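Local coordinates for protein beta2-microglobulin (Anolis carolinensis, PDB 7CPO) that probably serves as the light chain of MHC class I, pairing with the antigen-presenting heavy chain through one face of its immunoglobulin domain, at residues 8-13 against 22-27; 18-23 against 67-72. All blocks are in the same frame, centred on the assembly; numbering follows the deposited sequence.

Overall arrangement
Both contacts lie in one antiparallel sheet of an immunoglobulin C1-set domain and illustrate how a central strand is served from its two flanks. Strand 21-30 takes strand 6-11 along one edge in contact 1 and strand 62-70 along the other in contact 2, with centres about 10 Å apart. Along the chain 8-13 comes first, 18-23 then runs into 22-27, and 67-72 follows much later, so contact 1 joins neighbours in a beta hairpin whereas 43 residues separate the segments of contact 2. Thr22 and Phe23 belong to both, which also touch through His13 and Asn21. Contact 1 meets the MHC class I heavy chain extensively; contact 2 runs out to the exposed end of the sheet.

Contact 1 (8-13 against 22-27); sequences QVYFRH and TFHCYA
Phe11 and Phe23 meet on the core side of the sheet, their planes inclined at 66°, with Phe11 CE1 3.7 Å from Phe23 CB. Phe11 CG lies anti to its carbonyl carbon (chi1 -75°), which carries the ring over toward strand 21-30. Val9 CB approaches Phe23 CE1, and Val9 CG1 lies 4.0 Å from Cys25 SG, which is bonded to Cys80 of the facing sheet.

Between the two faces runs an antiparallel ladder: Gln8 and Tyr26 exchange two backbone bonds, as do Tyr10 and His24, and Arg12 N donates to Thr22 O at 2.9 Å. The shortest of these, His24 N to Tyr10 O at 2.7 Å, shares its acceptor with a weak bond from His24 ND1 at the imidazole edge, so two donors grip one oxygen.

On the other face the Tyr10 and His24 rings are almost parallel, at 7°, but slid apart, and His24 CB makes a CH-pi contact 3.6 Å from the Tyr10 ring centroid. The hydroxyl end of Tyr10 passes Tyr26 CB and hydrogen-bonds to Pro237 O of the heavy chain. With an alanine here the ring is gone, which would probably leave His24 CB without its aromatic face and Pro237 O of the heavy chain without its hydroxyl partner. At the polar edge, Ser239 N of the heavy chain is hydrogen-bonded to His24 NE2, and Asp240 and Glu188 of that chain form salt bridges with the Arg12 guanidinium.

This is the immunoglobulin sandwich pattern, a disulfide-pinned core behind one sheet face and a polar, aromatic face turned to the heavy chain.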
loop_
_atom_site.group_PDB
_atom_site.type_symbol
_atom_site.label_atom_id
_atom_site.label_comp_id
_atom_site.label_asym_id
_atom_site.label_seq_id
_atom_site.Cartn_x
_atom_site.Cartn_y
_atom_site.Cartn_z
ATOM N N GLN B 8 -12.799 -3.106 -1.022
ATOM C CA GLN B 8 -13.384 -3.201 0.307
ATOM C C GLN B 8 -13.860 -1.818 0.731
ATOM O O GLN B 8 -13.170 -0.823 0.505
ATOM C CB GLN B 8 -12.367 -3.763 1.301
ATOM C CG GLN B 8 -12.826 -3.861 2.725
ATOM C CD GLN B 8 -12.145 -5.006 3.454
ATOM O OE1 GLN B 8 -12.442 -6.174 3.201
ATOM N NE2 GLN B 8 -11.219 -4.677 4.356
ATOM N N VAL B 9 -15.047 -1.761 1.325
ATOM C CA VAL B 9 -15.640 -0.520 1.808
ATOM C C VAL B 9 -15.880 -0.638 3.308
ATOM O O VAL B 9 -16.219 -1.714 3.815
ATOM C CB VAL B 9 -16.956 -0.200 1.067
ATOM C CG1 VAL B 9 -16.692 -0.024 -0.425
ATOM C CG2 VAL B 9 -18.009 -1.288 1.325
ATOM N N TYR B 10 -15.695 0.470 4.026
ATOM C CA TYR B 10 -15.795 0.429 5.484
ATOM C C TYR B 10 -15.836 1.855 6.023
ATOM O O TYR B 10 -15.424 2.802 5.343
ATOM C CB TYR B 10 -14.622 -0.339 6.110
ATOM C CG TYR B 10 -13.271 0.085 5.554
ATOM C CD1 TYR B 10 -12.449 0.961 6.257
ATOM C CD2 TYR B 10 -12.833 -0.373 4.311
ATOM C CE1 TYR B 10 -11.219 1.366 5.736
ATOM C CE2 TYR B 10 -11.621 0.033 3.779
ATOM C CZ TYR B 10 -10.812 0.894 4.497
ATOM O OH TYR B 10 -9.606 1.276 3.962
ATOM N N PHE B 11 -16.348 1.988 7.250
ATOM C CA PHE B 11 -16.249 3.175 8.081
ATOM C C PHE B 11 -15.071 3.038 9.032
ATOM O O PHE B 11 -14.658 1.929 9.378
ATOM C CB PHE B 11 -17.508 3.375 8.927
ATOM C CG PHE B 11 -18.699 3.882 8.176
ATOM C CD1 PHE B 11 -18.574 4.875 7.229
ATOM C CD2 PHE B 11 -19.961 3.382 8.459
ATOM C CE1 PHE B 11 -19.681 5.346 6.557
ATOM C CE2 PHE B 11 -21.065 3.841 7.792
ATOM C CZ PHE B 11 -20.930 4.824 6.837
ATOM N N ARG B 12 -14.563 4.182 9.502
ATOM C CA ARG B 12 -13.517 4.145 10.524
ATOM C C ARG B 12 -14.057 3.581 11.836
ATOM O O ARG B 12 -13.384 2.778 12.500
ATOM C CB ARG B 12 -12.918 5.540 10.734
ATOM C CG ARG B 12 -12.106 5.696 12.026
ATOM C CD ARG B 12 -10.826 4.859 11.986
ATOM N NE ARG B 12 -9.990 5.024 13.176
ATOM C CZ ARG B 12 -10.147 4.317 14.289
ATOM N NH1 ARG B 12 -11.118 3.419 14.362
ATOM N NH2 ARG B 12 -9.355 4.505 15.329
ATOM N N HIS B 13 -15.262 4.000 12.231
ATOM C CA HIS B 13 -15.980 3.422 13.360
ATOM C C HIS B 13 -17.289 2.790 12.888
ATOM O O HIS B 13 -17.837 3.188 11.856
ATOM C CB HIS B 13 -16.304 4.470 14.433
ATOM C CG HIS B 13 -15.137 5.314 14.839
ATOM N ND1 HIS B 13 -14.207 4.901 15.769
ATOM C CD2 HIS B 13 -14.770 6.562 14.463
ATOM C CE1 HIS B 13 -13.309 5.855 15.940
ATOM N NE2 HIS B 13 -13.627 6.872 15.159
ATOM N N THR B 22 -15.781 8.331 8.956
ATOM C CA THR B 22 -15.106 8.410 7.671
ATOM C C THR B 22 -15.443 7.167 6.876
ATOM O O THR B 22 -15.297 6.046 7.373
ATOM C CB THR B 22 -13.595 8.542 7.829
ATOM O OG1 THR B 22 -13.314 9.656 8.672
ATOM C CG2 THR B 22 -12.927 8.741 6.471
ATOM N N PHE B 23 -15.905 7.375 5.655
ATOM C CA PHE B 23 -16.236 6.300 4.739
ATOM C C PHE B 23 -15.044 6.077 3.823
ATOM O O PHE B 23 -14.534 7.035 3.238
ATOM C CB PHE B 23 -17.476 6.678 3.926
ATOM C CG PHE B 23 -17.897 5.643 2.926
ATOM C CD1 PHE B 23 -18.145 4.334 3.321
ATOM C CD2 PHE B 23 -18.072 5.988 1.596
ATOM C CE1 PHE B 23 -18.547 3.385 2.398
ATOM C CE2 PHE B 23 -18.472 5.043 0.665
ATOM C CZ PHE B 23 -18.712 3.740 1.069
ATOM N N HIS B 24 -14.606 4.825 3.693
ATOM C CA HIS B 24 -13.450 4.474 2.877
ATOM C C HIS B 24 -13.834 3.490 1.788
ATOM O O HIS B 24 -14.653 2.597 2.005
ATOM C CB HIS B 24 -12.327 3.824 3.695
ATOM C CG HIS B 24 -11.923 4.589 4.917
ATOM N ND1 HIS B 24 -12.675 4.594 6.075
ATOM C CD2 HIS B 24 -10.816 5.331 5.179
ATOM C CE1 HIS B 24 -12.058 5.324 6.992
ATOM N NE2 HIS B 24 -10.929 5.783 6.475
ATOM N N CYS B 25 -13.195 3.630 0.631
ATOM C CA CYS B 25 -13.192 2.598 -0.394
ATOM C C CYS B 25 -11.746 2.313 -0.794
ATOM O O CYS B 25 -10.989 3.232 -1.127
ATOM C CB CYS B 25 -14.036 3.010 -1.601
ATOM S SG CYS B 25 -14.047 1.750 -2.916
ATOM N N TYR B 26 -11.361 1.040 -0.755
ATOM C CA TYR B 26 -9.969 0.636 -0.903
ATOM C C TYR B 26 -9.860 -0.454 -1.957
ATOM O O TYR B 26 -10.582 -1.454 -1.903
ATOM C CB TYR B 26 -9.405 0.156 0.431
ATOM C CG TYR B 26 -7.979 -0.308 0.357
ATOM C CD1 TYR B 26 -6.946 0.582 0.087
ATOM C CD2 TYR B 26 -7.657 -1.644 0.560
ATOM C CE1 TYR B 26 -5.631 0.147 0.022
ATOM C CE2 TYR B 26 -6.356 -2.081 0.491
ATOM C CZ TYR B 26 -5.345 -1.183 0.219
ATOM O OH TYR B 26 -4.043 -1.620 0.151
ATOM N N ALA B 27 -8.971 -0.249 -2.916
ATOM C CA ALA B 27 -8.747 -1.173 -4.012
ATOM C C ALA B 27 -7.286 -1.577 -4.013
ATOM O O ALA B 27 -6.405 -0.751 -3.768
ATOM C CB ALA B 27 -9.105 -0.552 -5.360
#

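Contact 2 (18-23 against 67-72)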
loop_
_atom_site.group_PDB
_atom_site.type_symbol
_atom_site.label_atom_id
_atom_site.label_comp_id
_atom_site.label_asym_id
_atom_site.label_seq_id
_atom_site.Cartn_x
_atom_site.Cartn_y
_atom_site.Cartn_z
ATOM N N GLY B 18 -25.968 10.620 13.470
ATOM C CA GLY B 18 -25.502 11.905 13.951
ATOM C C GLY B 18 -24.053 11.979 14.400
ATOM O O GLY B 18 -23.582 13.078 14.711
ATOM N N LYS B 19 -23.336 10.859 14.453
ATOM C CA LYS B 19 -21.952 10.811 14.922
ATOM C C LYS B 19 -21.019 10.713 13.719
ATOM O O LYS B 19 -21.161 9.807 12.887
ATOM C CB LYS B 19 -21.749 9.618 15.864
ATOM C CG LYS B 19 -20.372 9.472 16.519
ATOM C CD LYS B 19 -19.616 10.789 16.681
ATOM C CE LYS B 19 -18.922 10.852 18.032
ATOM N NZ LYS B 19 -17.818 9.850 18.149
ATOM N N GLU B 20 -20.061 11.632 13.629
ATOM C CA GLU B 20 -19.303 11.747 12.396
ATOM C C GLU B 20 -18.305 10.606 12.237
ATOM O O GLU B 20 -17.701 10.126 13.202
ATOM C CB GLU B 20 -18.586 13.086 12.290
ATOM C CG GLU B 20 -18.178 13.331 10.837
ATOM C CD GLU B 20 -17.398 14.598 10.608
ATOM O OE1 GLU B 20 -17.280 15.006 9.425
ATOM O OE2 GLU B 20 -16.920 15.190 11.604
ATOM N N ASN B 21 -18.138 10.188 10.990
ATOM C CA ASN B 21 -17.405 8.997 10.626
ATOM C C ASN B 21 -16.594 9.295 9.369
ATOM O O ASN B 21 -16.689 10.374 8.774
ATOM C CB ASN B 21 -18.382 7.839 10.409
ATOM C CG ASN B 21 -17.768 6.488 10.703
ATOM O OD1 ASN B 21 -16.610 6.217 10.348
ATOM N ND2 ASN B 21 -18.555 5.615 11.331
ATOM N N THR B 22 -15.781 8.331 8.956
ATOM C CA THR B 22 -15.106 8.410 7.671
ATOM C C THR B 22 -15.443 7.167 6.876
ATOM O O THR B 22 -15.297 6.046 7.373
ATOM C CB THR B 22 -13.595 8.542 7.829
ATOM O OG1 THR B 22 -13.314 9.656 8.672
ATOM C CG2 THR B 22 -12.927 8.741 6.471
ATOM N N PHE B 23 -15.905 7.375 5.655
ATOM C CA PHE B 23 -16.236 6.300 4.739
ATOM C C PHE B 23 -15.044 6.077 3.823
ATOM O O PHE B 23 -14.534 7.035 3.238
ATOM C CB PHE B 23 -17.476 6.678 3.926
ATOM C CG PHE B 23 -17.897 5.643 2.926
ATOM C CD1 PHE B 23 -18.145 4.334 3.321
ATOM C CD2 PHE B 23 -18.072 5.988 1.596
ATOM C CE1 PHE B 23 -18.547 3.385 2.398
ATOM C CE2 PHE B 23 -18.472 5.043 0.665
ATOM C CZ PHE B 23 -18.712 3.740 1.069
ATOM N N TYR B 67 -11.607 8.286 0.322
ATOM C CA TYR B 67 -12.395 8.430 1.536
ATOM C C TYR B 67 -12.977 9.834 1.635
ATOM O O TYR B 67 -12.580 10.755 0.914
ATOM C CB TYR B 67 -11.565 8.084 2.781
ATOM C CG TYR B 67 -10.352 8.960 2.977
ATOM C CD1 TYR B 67 -10.407 10.088 3.785
ATOM C CD2 TYR B 67 -9.149 8.659 2.360
ATOM C CE1 TYR B 67 -9.296 10.906 3.960
ATOM C CE2 TYR B 67 -8.025 9.469 2.535
ATOM C CZ TYR B 67 -8.106 10.588 3.336
ATOM O OH TYR B 67 -6.993 11.387 3.506
ATOM N N ALA B 68 -13.942 9.977 2.548
ATOM C CA ALA B 68 -14.663 11.224 2.756
ATOM C C ALA B 68 -15.315 11.189 4.124
ATOM O O ALA B 68 -15.764 10.136 4.576
ATOM C CB ALA B 68 -15.725 11.460 1.680
ATOM N N LYS B 69 -15.328 12.338 4.788
ATOM C CA LYS B 69 -16.044 12.460 6.044
ATOM C C LYS B 69 -17.544 12.456 5.768
ATOM O O LYS B 69 -18.005 12.883 4.705
ATOM C CB LYS B 69 -15.629 13.732 6.785
ATOM C CG LYS B 69 -14.277 13.635 7.509
ATOM C CD LYS B 69 -14.111 14.731 8.576
ATOM C CE LYS B 69 -14.148 16.144 7.967
ATOM N NZ LYS B 69 -12.813 16.835 7.965
ATOM N N VAL B 70 -18.306 11.934 6.727
ATOM C CA VAL B 70 -19.745 11.783 6.560
ATOM C C VAL B 70 -20.363 11.593 7.935
ATOM O O VAL B 70 -19.685 11.194 8.885
ATOM C CB VAL B 70 -20.077 10.601 5.612
ATOM C CG1 VAL B 70 -19.969 9.272 6.348
ATOM C CG2 VAL B 70 -21.463 10.788 5.029
ATOM N N ILE B 71 -21.647 11.905 8.051
ATOM C CA ILE B 71 -22.407 11.749 9.284
ATOM C C ILE B 71 -23.526 10.748 9.033
ATOM O O ILE B 71 -24.521 11.074 8.370
ATOM C CB ILE B 71 -22.956 13.088 9.789
ATOM C CG1 ILE B 71 -21.857 14.147 9.841
ATOM C CG2 ILE B 71 -23.573 12.920 11.159
ATOM C CD1 ILE B 71 -22.320 15.433 10.520
ATOM N N PRO B 72 -23.414 9.528 9.525
ATOM C CA PRO B 72 -24.447 8.522 9.259
ATOM C C PRO B 72 -25.815 8.877 9.847
ATOM O O PRO B 72 -25.939 9.653 10.799
ATOM C CB PRO B 72 -23.878 7.247 9.899
ATOM C CG PRO B 72 -22.377 7.464 9.921
ATOM C CD PRO B 72 -22.190 8.942 10.121
#
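Gly18 N donates to Pro72 O at 2.8 Å, while Ile71 CG2 presses against the glycine backbone, 3.4 Å from Gly18 C. Lys19 contributes its carbonyl, whose O lies 3.1 Å from Pro72 CD. Glu20 crosses Lys69 obliquely: with CG anti to the backbone N (chi1 -163°), its CG passes Val70 O and OE1 comes 3.3 Å from Lys69 CD. Glu20 OE1 and Lys69 NZ nevertheless stay 5.0 Å apart, so the carboxylate meets methylenes and the opposite charges do not touch.

Asn21 begins the regular pairing by exchanging two backbone bonds with Val70. Asn21 OD1 accepts from Thr22 N, of the next residue, at 2.7 Å on a lone pair, while ND2 hydrogen-bonds to His13 O. Thr22 lies alongside Tyr67, pointing the same way, its CG2 3.9 Å from Tyr67 CD1. Phe23 closes the run with two backbone bonds to Ala68.

This is one end of the pairing of strands 21-30 and 62-70, the inner strands B and E of the immunoglobulin sandwich's four-stranded sheet, with Phe23, Ala68 and Val70 on its core face. The join therefore rests mostly on five main-chain bonds, with Phe23 and Val70 adding apolar contact and the Glu20-Lys69 attraction probably a modest, solvent-screened addition.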